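Side-chain contacts in beta-galactoside alpha-2,6-sialyltransferase (Photobacterium sp., PDB 2Z4T), which probably transfers sialic acid from a CMP-activated donor to the galactose of acceptors such as lactose, forming an alpha-2,6 linkage: residues 149-153 against 154-158; 179-182 against 183-187; 471-474 against 475-478; 483-486 against 487-491. All blocks are in the same frame, centred on the assembly; numbering follows the deposited sequence. Where two conformers were deposited one is given.

Contact 1: residues 149-153 against 154-158; sequences IAWGR and IVPTD
Trp151 lies alongside Ile154, both side chains pointing the same way, and the indole can be followed outward atom by atom. Its CB faces the carbonyl of Ile154, 3.7 Å from Ile154 O. With CG beside its own backbone N (chi1 -80°), the ring turns its six-membered side to the chain ahead. Trp151 CE3 meets Ile154 O at the ring edge, near the ring plane, at 3.6 Å. Next along the rim, Trp151 CZ3 reaches Ile154 CG2 at 4.0 Å. Trp151 CZ3 also touches Pro156 CG at 4.2 Å, where the two side chains cross at about a right angle. Ile149 CG2 sits over one ring face, toward the rim. Residues 149-151 end strand 146-151, and the chain from Gly152 on is the loop to helix 158-164, a beta-loop-alpha unit of the GT-B fold. At this turn Gly152 and Arg153 belong to a magnesium site, and Arg153 touches the bound glucose. Ile149 CD1 meets Pro156 CG tip to tip at 4.1 Å. A water lies 3.1 Å from Trp151 O and 2.6 Å from Ile154 O, placed to donate to either. At the polar end of the indole, Trp151 NE1 is hydrogen-bonded to Gln131 OE1.

Contact 2: residues 179-182 against 183-187; sequences DLVQ and EIVKQ
Leu180 and Ile184 meet one helical turn apart, on the buried side of helix 178-190. The nearest atoms are Leu180 CD2 and Ile184 CD1, 3.4 Å apart. The side chains run at a slant to each other, and one methyl branch of the leucine meets the end of the isoleucine. Ile184 CG1 stands beside its backbone N (chi1 -63°), which lays CG1 against the carbonyl oxygen Leu180 O and carries CD1 on to the leucine. A second apolar pair follows the same spacing: Val181 CG1 and Val185 CG2 are 4.4 Å apart, a looser contact. Val185 CG2 also rests near the carbonyl oxygen Val181 O.

Behind these side chains stands the backbone of the helix. Ile184 N donates to Leu180 O at 3.0 Å, and Val185 N to Val181 O at 2.8 Å. The bonds from Glu183 N to Asp179 O and from Lys186 N to Gln182 O complete the set. They fix the i to i+4 spacing that brings the side chains together.

Further out, Leu180 and Ile184 both pack on Tyr148 of strand 146-151 and on strand 103-122. Val181 and Val185 touch Glu215 of helix 205-216, and Ile184 reaches Leu216 of the same helix. Along the chain, helix 178-190 joins strand 166-168 to strand 194-201 of one sheet. It thus packs on both that sheet and helix 205-216.

Contact 3: residues 471-474 against 475-478; sequences ITDR and ETAL
Arg474 and Leu478, four residues apart, belong to the better-packed side of this turn. The arginine chain runs extended from CG to NE, with CG anti to the backbone N (chi1 -171°). This carries it over the leucine, whose CD1 lies 4.1 Å from Arg474 NE. Leu478 CD2 sits over one face of the guanidinium, offset toward the rim. Beneath the side chains, Leu478 N donates to Arg474 O at 3.1 Å, with an N-H...O angle of 145°. The tight packing is at Ala477: Ala477 CB is 3.2 Å from Asp473 O and also close to Arg474 O. Ala477 and Leu478 are buried, and both pack on Phe499 of strand 498-499. Residues 475-478 have helical backbone angles without the regular bonds. They lie in the loop between strand 460-465 and helix 481-488, away from the annotated sites.

The other side is loose and faces solvent. Asp473, Glu475 and Thr476 are exposed there. Asp473 OD2 lies 3.5 Å from Thr476 OG1, a long approach. Glu475 OE1 stays 6.6 Å from Arg474 NE, so their charged ends do not touch.

The polar end of Arg474 is used outside the turn. NH1 forms a salt bridge with Asp502, and NH2 a hydrogen bond with Val497 O. NH1 and NH2 therefore bond to the chain beyond, while one face meets Leu478. This division suggests that the guanidinium's rotation is set mainly by Asp502 and Val497, with the leucine as an apolar support.

Contact 4: residues 483-486 against 487-491; sequences VQVM and IKLGI
Val485 and Leu489 lie side by side and point the same way, with Val485 CG1 3.6 Å from Leu489 CD1. Val483 and Ile487, also one turn apart, are angled across each other instead. Their contact is between Val483 CG1 and Ile487 CD1, at 3.7 Å. Ile487 CG1 takes the position beside its backbone N (chi1 -70°), which sends CD1 back along the helix. Ile487 CD1 is also flanked by Gln484 NE2, 3.8 Å away. Gln484 runs alongside Ile487, and its NE2 is hydrogen-bonded to Leu478 O.

The backbone holds these orientations. Val483 O accepts from both Ile487 N and Met486 N, and Leu489 N donates to Val485 O. The buried faces have different neighbours. Val485 packs on Tyr237 and Tyr241 of helix 234-243, while Met486 packs on Phe465 of strand 460-465. Lys488 leads away from the contact toward Glu301, a magnesium ligand.

At the end of the helix, Gly490 turns with positive phi (73°). Gly490 N bonds back to Ile487 O, and Ile491 N to Met486 O at 2.8 Å. Met486 CG and Ile491 CD1 then meet at 4.3 Å. The positive phi and the bonds back into the last turn are the signature of a Schellman motif, here ending the helix of the beta-alpha-beta unit formed by 460-465, 481-488 and 498-499.

The four contacts follow one another along the chain and fall into two pairs. Contacts 1 and 2 have centres 18 Å apart and belong to the part built on the large mixed sheet. They touch where Ala150 CB meets Leu180 CD1 at 4.1 Å. Contacts 3 and 4, with centres 17 Å apart, come, along the chain, between strands 460-465 and 498-499, neighbours in the six-stranded parallel sheet, and also touch. Centres of contacts 2 and 3 are about 49 Å apart, and contacts 2 and 4 lie on opposite sides of the chain's centre. The pairs thus belong to the two halves of the GT-B fold. Contact 1 reaches the glycan pocket; contact 3 is remote from the sites.

Contact 1: residues 149-153 against 154-158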
loop_
_atom_site.group_PDB
_atom_site.type_symbol
_atom_site.label_atom_id
_atom_site.label_comp_id
_atom_site.label_asym_id
_atom_site.label_seq_id
_atom_site.Cartn_x
_atom_site.Cartn_y
_atom_site.Cartn_z
ATOM N N ILE A 149 -2.297 -5.206 -9.494
ATOM C CA ILE A 149 -1.759 -5.547 -8.197
ATOM C C ILE A 149 -1.220 -6.966 -8.190
ATOM O O ILE A 149 -1.699 -7.843 -8.935
ATOM C CB ILE A 149 -2.823 -5.401 -7.082
ATOM C CG1 ILE A 149 -3.958 -6.422 -7.242
ATOM C CG2 ILE A 149 -3.324 -3.966 -7.009
ATOM C CD1 ILE A 149 -5.031 -6.379 -6.131
ATOM N N ALA A 150 -0.202 -7.190 -7.368
ATOM C CA ALA A 150 0.196 -8.541 -7.027
ATOM C C ALA A 150 0.444 -8.477 -5.541
ATOM O O ALA A 150 1.512 -8.032 -5.097
ATOM C CB ALA A 150 1.437 -8.970 -7.786
ATOM N N TRP A 151 -0.579 -8.873 -4.783
ATOM C CA TRP A 151 -0.613 -8.718 -3.319
ATOM C C TRP A 151 -0.711 -10.065 -2.641
ATOM O O TRP A 151 -1.346 -10.990 -3.151
ATOM C CB TRP A 151 -1.827 -7.895 -2.873
ATOM C CG TRP A 151 -1.714 -6.383 -3.012
ATOM C CD1 TRP A 151 -0.577 -5.653 -3.232
ATOM C CD2 TRP A 151 -2.786 -5.426 -2.910
ATOM N NE1 TRP A 151 -0.876 -4.306 -3.289
ATOM C CE2 TRP A 151 -2.221 -4.142 -3.092
ATOM C CE3 TRP A 151 -4.169 -5.535 -2.686
ATOM C CZ2 TRP A 151 -2.989 -2.970 -3.050
ATOM C CZ3 TRP A 151 -4.939 -4.369 -2.654
ATOM C CH2 TRP A 151 -4.346 -3.105 -2.820
ATOM N N GLY A 152 -0.113 -10.174 -1.471
ATOM C CA GLY A 152 -0.241 -11.400 -0.698
ATOM C C GLY A 152 -1.341 -11.387 0.345
ATOM O O GLY A 152 -1.979 -12.399 0.570
ATOM N N ARG A 153 -1.573 -10.246 0.979
ATOM C CA ARG A 153 -2.298 -10.244 2.259
ATOM C C ARG A 153 -3.602 -9.465 2.257
ATOM O O ARG A 153 -4.277 -9.380 3.278
ATOM C CB ARG A 153 -1.382 -9.755 3.395
ATOM C CG ARG A 153 -0.112 -10.577 3.511
ATOM C CD ARG A 153 0.212 -10.951 4.923
ATOM N NE ARG A 153 1.199 -12.032 4.944
ATOM C CZ ARG A 153 0.941 -13.308 5.243
ATOM N NH1 ARG A 153 -0.291 -13.707 5.577
ATOM N NH2 ARG A 153 1.932 -14.197 5.217
ATOM N N ILE A 154 -3.930 -8.854 1.126
ATOM C CA ILE A 154 -5.236 -8.274 0.936
ATOM C C ILE A 154 -5.770 -8.794 -0.389
ATOM O O ILE A 154 -5.071 -8.828 -1.407
ATOM C CB ILE A 154 -5.208 -6.727 0.959
ATOM C CG1 ILE A 154 -4.832 -6.222 2.350
ATOM C CG2 ILE A 154 -6.566 -6.147 0.544
ATOM C CD1 ILE A 154 -4.825 -4.710 2.490
ATOM N N VAL A 155 -7.012 -9.233 -0.379
ATOM C CA VAL A 155 -7.599 -9.692 -1.602
ATOM C C VAL A 155 -8.972 -9.041 -1.751
ATOM O O VAL A 155 -9.909 -9.393 -1.062
ATOM C CB VAL A 155 -7.492 -11.268 -1.750
ATOM C CG1 VAL A 155 -7.153 -11.960 -0.409
ATOM C CG2 VAL A 155 -8.702 -11.903 -2.499
ATOM N N PRO A 156 -9.063 -8.042 -2.640
ATOM C CA PRO A 156 -10.326 -7.384 -2.917
ATOM C C PRO A 156 -11.250 -8.341 -3.657
ATOM O O PRO A 156 -10.778 -9.202 -4.418
ATOM C CB PRO A 156 -9.942 -6.233 -3.858
ATOM C CG PRO A 156 -8.478 -6.186 -3.891
ATOM C CD PRO A 156 -7.966 -7.509 -3.467
ATOM N N THR A 157 -12.552 -8.206 -3.425
ATOM C CA THR A 157 -13.555 -8.948 -4.194
ATOM C C THR A 157 -13.532 -8.465 -5.644
ATOM O O THR A 157 -12.899 -7.440 -5.953
ATOM C CB THR A 157 -14.944 -8.704 -3.619
ATOM O OG1 THR A 157 -15.307 -7.329 -3.838
ATOM C CG2 THR A 157 -14.959 -9.039 -2.105
ATOM N N ASP A 158 -14.225 -9.193 -6.530
ATOM C CA ASP A 158 -14.369 -8.762 -7.926
ATOM C C ASP A 158 -15.055 -7.413 -8.026
ATOM O O ASP A 158 -14.704 -6.616 -8.885
ATOM C CB ASP A 158 -15.110 -9.800 -8.779
ATOM C CG ASP A 158 -14.410 -11.160 -8.789
ATOM O OD1 ASP A 158 -13.167 -11.202 -8.555
ATOM O OD2 ASP A 158 -15.102 -12.190 -9.014
HETATM O O HOH W 1 -4.351 -10.479 -3.277
#

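Contact 2: residues 179-182 against 183-187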
loop_
_atom_site.group_PDB
_atom_site.type_symbol
_atom_site.label_atom_id
_atom_site.label_comp_id
_atom_site.label_asym_id
_atom_site.label_seq_id
_atom_site.Cartn_x
_atom_site.Cartn_y
_atom_site.Cartn_z
ATOM N N ASP A 179 3.272 -13.489 -15.471
ATOM C CA ASP A 179 2.043 -13.083 -16.145
ATOM C C ASP A 179 1.718 -11.601 -15.924
ATOM O O ASP A 179 1.086 -10.985 -16.761
ATOM C CB ASP A 179 0.846 -14.040 -15.886
ATOM C CG ASP A 179 0.355 -14.030 -14.428
ATOM O OD1 ASP A 179 1.160 -13.869 -13.486
ATOM O OD2 ASP A 179 -0.865 -14.203 -14.222
ATOM N N LEU A 180 2.190 -11.016 -14.835
ATOM C CA LEU A 180 2.037 -9.569 -14.628
ATOM C C LEU A 180 2.919 -8.819 -15.620
ATOM O O LEU A 180 2.483 -7.838 -16.234
ATOM C CB LEU A 180 2.451 -9.179 -13.212
ATOM C CG LEU A 180 1.886 -7.944 -12.518
ATOM C CD1 LEU A 180 2.777 -7.541 -11.341
ATOM C CD2 LEU A 180 1.627 -6.776 -13.420
ATOM N N VAL A 181 4.160 -9.289 -15.761
ATOM C CA VAL A 181 5.118 -8.681 -16.691
ATOM C C VAL A 181 4.547 -8.734 -18.114
ATOM O O VAL A 181 4.472 -7.693 -18.787
ATOM C CB VAL A 181 6.530 -9.329 -16.615
ATOM C CG1 VAL A 181 7.421 -8.826 -17.748
ATOM C CG2 VAL A 181 7.186 -9.064 -15.264
ATOM N N GLN A 182 4.112 -9.923 -18.552
ATOM C CA GLN A 182 3.492 -10.110 -19.871
ATOM C C GLN A 182 2.322 -9.150 -20.101
ATOM O O GLN A 182 2.171 -8.563 -21.174
ATOM C CB GLN A 182 3.017 -11.557 -20.025
ATOM C CG GLN A 182 4.148 -12.564 -20.177
ATOM C CD GLN A 182 3.770 -13.978 -19.757
ATOM O OE1 GLN A 182 4.647 -14.793 -19.473
ATOM N NE2 GLN A 182 2.469 -14.273 -19.708
ATOM N N GLU A 183 1.476 -9.003 -19.083
ATOM C CA GLU A 183 0.339 -8.105 -19.235
ATOM C C GLU A 183 0.790 -6.653 -19.420
ATOM O O GLU A 183 0.223 -5.920 -20.241
ATOM C CB GLU A 183 -0.658 -8.245 -18.090
ATOM C CG GLU A 183 -1.985 -7.525 -18.340
ATOM C CD GLU A 183 -2.621 -7.898 -19.707
ATOM O OE1 GLU A 183 -2.751 -9.119 -19.998
ATOM O OE2 GLU A 183 -2.974 -6.957 -20.478
ATOM N N ILE A 184 1.824 -6.252 -18.686
ATOM C CA ILE A 184 2.426 -4.939 -18.862
ATOM C C ILE A 184 3.034 -4.781 -20.286
ATOM O O ILE A 184 2.898 -3.728 -20.934
ATOM C CB ILE A 184 3.475 -4.684 -17.755
ATOM C CG1 ILE A 184 2.783 -4.666 -16.388
ATOM C CG2 ILE A 184 4.285 -3.394 -18.008
ATOM C CD1 ILE A 184 3.714 -4.788 -15.221
ATOM N N VAL A 185 3.693 -5.826 -20.770
ATOM C CA VAL A 185 4.272 -5.789 -22.108
ATOM C C VAL A 185 3.188 -5.592 -23.162
ATOM O O VAL A 185 3.367 -4.797 -24.090
ATOM C CB VAL A 185 5.111 -7.046 -22.411
ATOM C CG1 VAL A 185 5.404 -7.168 -23.923
ATOM C CG2 VAL A 185 6.386 -7.007 -21.600
ATOM N N LYS A 186 2.064 -6.291 -22.995
ATOM C CA LYS A 186 0.950 -6.157 -23.921
ATOM C C LYS A 186 0.431 -4.718 -23.946
ATOM O O LYS A 186 0.141 -4.199 -25.020
ATOM C CB LYS A 186 -0.149 -7.182 -23.620
ATOM C CG LYS A 186 0.328 -8.627 -23.810
ATOM C CD LYS A 186 -0.748 -9.662 -23.518
ATOM C CE LYS A 186 -0.136 -11.055 -23.432
ATOM N NZ LYS A 186 -1.102 -12.131 -23.772
ATOM N N GLN A 187 0.350 -4.065 -22.790
ATOM C CA GLN A 187 -0.067 -2.657 -22.774
ATOM C C GLN A 187 0.916 -1.758 -23.543
ATOM O O GLN A 187 0.494 -0.848 -24.260
ATOM C CB GLN A 187 -0.276 -2.105 -21.350
ATOM C CG GLN A 187 -1.343 -2.812 -20.520
ATOM C CD GLN A 187 -2.705 -2.879 -21.226
ATOM O OE1 GLN A 187 -3.217 -3.970 -21.513
ATOM N NE2 GLN A 187 -3.288 -1.720 -21.504
#

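Contact 3: residues 471-474 against 475-478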
loop_
_atom_site.group_PDB
_atom_site.type_symbol
_atom_site.label_atom_id
_atom_site.label_comp_id
_atom_site.label_asym_id
_atom_site.label_seq_id
_atom_site.Cartn_x
_atom_site.Cartn_y
_atom_site.Cartn_z
ATOM N N ILE A 471 19.628 -19.038 23.916
ATOM C CA ILE A 471 20.606 -18.096 24.515
ATOM C C ILE A 471 20.981 -18.470 25.962
ATOM O O ILE A 471 21.927 -19.241 26.115
ATOM C CB ILE A 471 20.367 -16.568 24.178
ATOM C CG1 ILE A 471 20.156 -16.380 22.675
ATOM C CG2 ILE A 471 21.571 -15.747 24.549
ATOM C CD1 ILE A 471 20.616 -15.017 22.109
ATOM N N THR A 472 20.296 -18.009 27.014
ATOM C CA THR A 472 19.239 -16.980 27.044
ATOM C C THR A 472 19.916 -15.594 27.226
ATOM O O THR A 472 19.261 -14.542 27.159
ATOM C CB THR A 472 18.231 -17.275 28.226
ATOM O OG1 THR A 472 17.495 -18.488 27.976
ATOM C CG2 THR A 472 17.254 -16.116 28.461
ATOM N N ASP A 473 21.239 -15.645 27.427
ATOM C CA ASP A 473 22.147 -14.520 27.733
ATOM C C ASP A 473 21.764 -13.091 27.260
ATOM O O ASP A 473 21.441 -12.887 26.091
ATOM C CB ASP A 473 23.537 -14.886 27.213
ATOM C CG ASP A 473 24.606 -14.076 27.845
ATOM O OD1 ASP A 473 24.652 -14.082 29.095
ATOM O OD2 ASP A 473 25.377 -13.427 27.100
ATOM N N ARG A 474 21.858 -12.103 28.153
ATOM C CA ARG A 474 21.265 -10.780 27.894
ATOM C C ARG A 474 22.141 -9.785 27.126
ATOM O O ARG A 474 21.639 -9.017 26.297
ATOM C CB ARG A 474 20.760 -10.131 29.188
ATOM C CG ARG A 474 19.948 -8.866 28.924
ATOM C CD ARG A 474 19.605 -8.115 30.182
ATOM N NE ARG A 474 19.108 -6.768 29.918
ATOM C CZ ARG A 474 17.866 -6.479 29.543
ATOM N NH1 ARG A 474 16.993 -7.452 29.357
ATOM N NH2 ARG A 474 17.501 -5.213 29.348
ATOM N N GLU A 475 23.436 -9.798 27.408
ATOM C CA GLU A 475 24.353 -8.810 26.849
ATOM C C GLU A 475 24.354 -8.775 25.320
ATOM O O GLU A 475 24.319 -7.702 24.711
ATOM C CB GLU A 475 25.774 -9.074 27.352
ATOM C CG GLU A 475 26.724 -7.886 27.172
ATOM C CD GLU A 475 26.439 -6.755 28.171
ATOM O OE1 GLU A 475 25.360 -6.104 28.059
ATOM O OE2 GLU A 475 27.299 -6.532 29.064
ATOM N N THR A 476 24.421 -9.953 24.710
ATOM C CA THR A 476 24.491 -10.063 23.267
ATOM C C THR A 476 23.107 -10.190 22.649
ATOM O O THR A 476 22.954 -10.053 21.435
ATOM C CB THR A 476 25.391 -11.249 22.826
ATOM O OG1 THR A 476 25.344 -12.273 23.836
ATOM C CG2 THR A 476 26.881 -10.771 22.571
ATOM N N ALA A 477 22.109 -10.462 23.485
ATOM C CA ALA A 477 20.731 -10.449 23.063
ATOM C C ALA A 477 20.372 -9.025 22.682
ATOM O O ALA A 477 19.624 -8.812 21.723
ATOM C CB ALA A 477 19.831 -10.948 24.162
ATOM N N LEU A 478 20.933 -8.065 23.425
ATOM C CA LEU A 478 20.694 -6.631 23.201
ATOM C C LEU A 478 21.367 -6.160 21.932
ATOM O O LEU A 478 21.057 -5.095 21.406
ATOM C CB LEU A 478 21.194 -5.785 24.378
ATOM C CG LEU A 478 20.361 -5.727 25.670
ATOM C CD1 LEU A 478 21.157 -5.084 26.827
ATOM C CD2 LEU A 478 19.028 -5.001 25.480
#

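Contact 4: residues 483-486 against 487-491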
loop_
_atom_site.group_PDB
_atom_site.type_symbol
_atom_site.label_atom_id
_atom_site.label_comp_id
_atom_site.label_asym_id
_atom_site.label_seq_id
_atom_site.Cartn_x
_atom_site.Cartn_y
_atom_site.Cartn_z
ATOM N N VAL A 483 16.599 -4.689 18.073
ATOM C CA VAL A 483 16.631 -4.046 19.391
ATOM C C VAL A 483 17.315 -2.685 19.304
ATOM O O VAL A 483 16.778 -1.685 19.794
ATOM C CB VAL A 483 17.301 -4.905 20.467
ATOM C CG1 VAL A 483 17.334 -4.147 21.786
ATOM C CG2 VAL A 483 16.576 -6.218 20.637
ATOM N N GLN A 484 18.478 -2.654 18.649
ATOM C CA GLN A 484 19.238 -1.416 18.495
ATOM C C GLN A 484 18.539 -0.370 17.607
ATOM O O GLN A 484 18.616 0.814 17.904
ATOM C CB GLN A 484 20.681 -1.704 18.011
ATOM C CG GLN A 484 21.587 -2.424 19.024
ATOM C CD GLN A 484 21.676 -1.684 20.375
ATOM O OE1 GLN A 484 21.934 -0.482 20.420
ATOM N NE2 GLN A 484 21.435 -2.402 21.466
ATOM N N VAL A 485 17.835 -0.796 16.552
ATOM C CA VAL A 485 16.958 0.132 15.802
ATOM C C VAL A 485 16.111 0.966 16.794
ATOM O O VAL A 485 15.912 2.176 16.572
ATOM C CB VAL A 485 16.243 -0.517 14.650
ATOM C CG1 VAL A 485 15.329 0.484 13.967
ATOM C CG2 VAL A 485 17.293 -1.040 13.662
ATOM N N MET A 486 15.486 0.371 17.804
ATOM C CA MET A 486 14.073 0.530 18.076
ATOM C C MET A 486 14.417 1.410 19.323
ATOM O O MET A 486 13.714 2.373 19.678
ATOM C CB MET A 486 13.341 -0.743 18.470
ATOM C CG MET A 486 12.545 -1.324 17.308
ATOM S SD MET A 486 11.181 -2.344 17.844
ATOM C CE MET A 486 11.864 -3.921 17.682
ATOM N N ILE A 487 15.561 1.088 19.939
ATOM C CA ILE A 487 16.203 1.968 20.898
ATOM C C ILE A 487 16.565 3.309 20.257
ATOM O O ILE A 487 16.184 4.346 20.777
ATOM C CB ILE A 487 17.472 1.342 21.521
ATOM C CG1 ILE A 487 17.124 0.183 22.453
ATOM C CG2 ILE A 487 18.270 2.397 22.294
ATOM C CD1 ILE A 487 18.304 -0.715 22.761
ATOM N N LYS A 488 17.300 3.288 19.141
ATOM C CA LYS A 488 17.705 4.521 18.463
ATOM C C LYS A 488 16.538 5.411 18.091
ATOM O O LYS A 488 16.652 6.640 18.139
ATOM C CB LYS A 488 18.482 4.219 17.180
ATOM C CG LYS A 488 19.871 4.760 17.178
ATOM C CD LYS A 488 19.878 6.269 17.285
ATOM C CE LYS A 488 21.313 6.797 17.383
ATOM N NZ LYS A 488 22.048 6.323 18.582
ATOM N N LEU A 489 15.433 4.784 17.693
ATOM C CA LEU A 489 14.222 5.493 17.337
ATOM C C LEU A 489 13.440 6.017 18.549
ATOM O O LEU A 489 12.413 6.684 18.387
ATOM C CB LEU A 489 13.322 4.602 16.476
ATOM C CG LEU A 489 13.868 4.196 15.109
ATOM C CD1 LEU A 489 12.954 3.134 14.521
ATOM C CD2 LEU A 489 13.920 5.402 14.217
ATOM N N GLY A 490 13.929 5.723 19.752
ATOM C CA GLY A 490 13.290 6.177 20.974
ATOM C C GLY A 490 12.010 5.430 21.282
ATOM O O GLY A 490 11.173 5.912 22.021
ATOM N N ILE A 491 11.836 4.251 20.702
ATOM C CA ILE A 491 10.631 3.476 20.954
ATOM C C ILE A 491 10.740 2.800 22.303
ATOM O O ILE A 491 9.795 2.696 23.057
ATOM C CB ILE A 491 10.414 2.456 19.842
ATOM C CG1 ILE A 491 10.185 3.209 18.522
ATOM C CG2 ILE A 491 9.247 1.534 20.199
ATOM C CD1 ILE A 491 10.359 2.383 17.286
#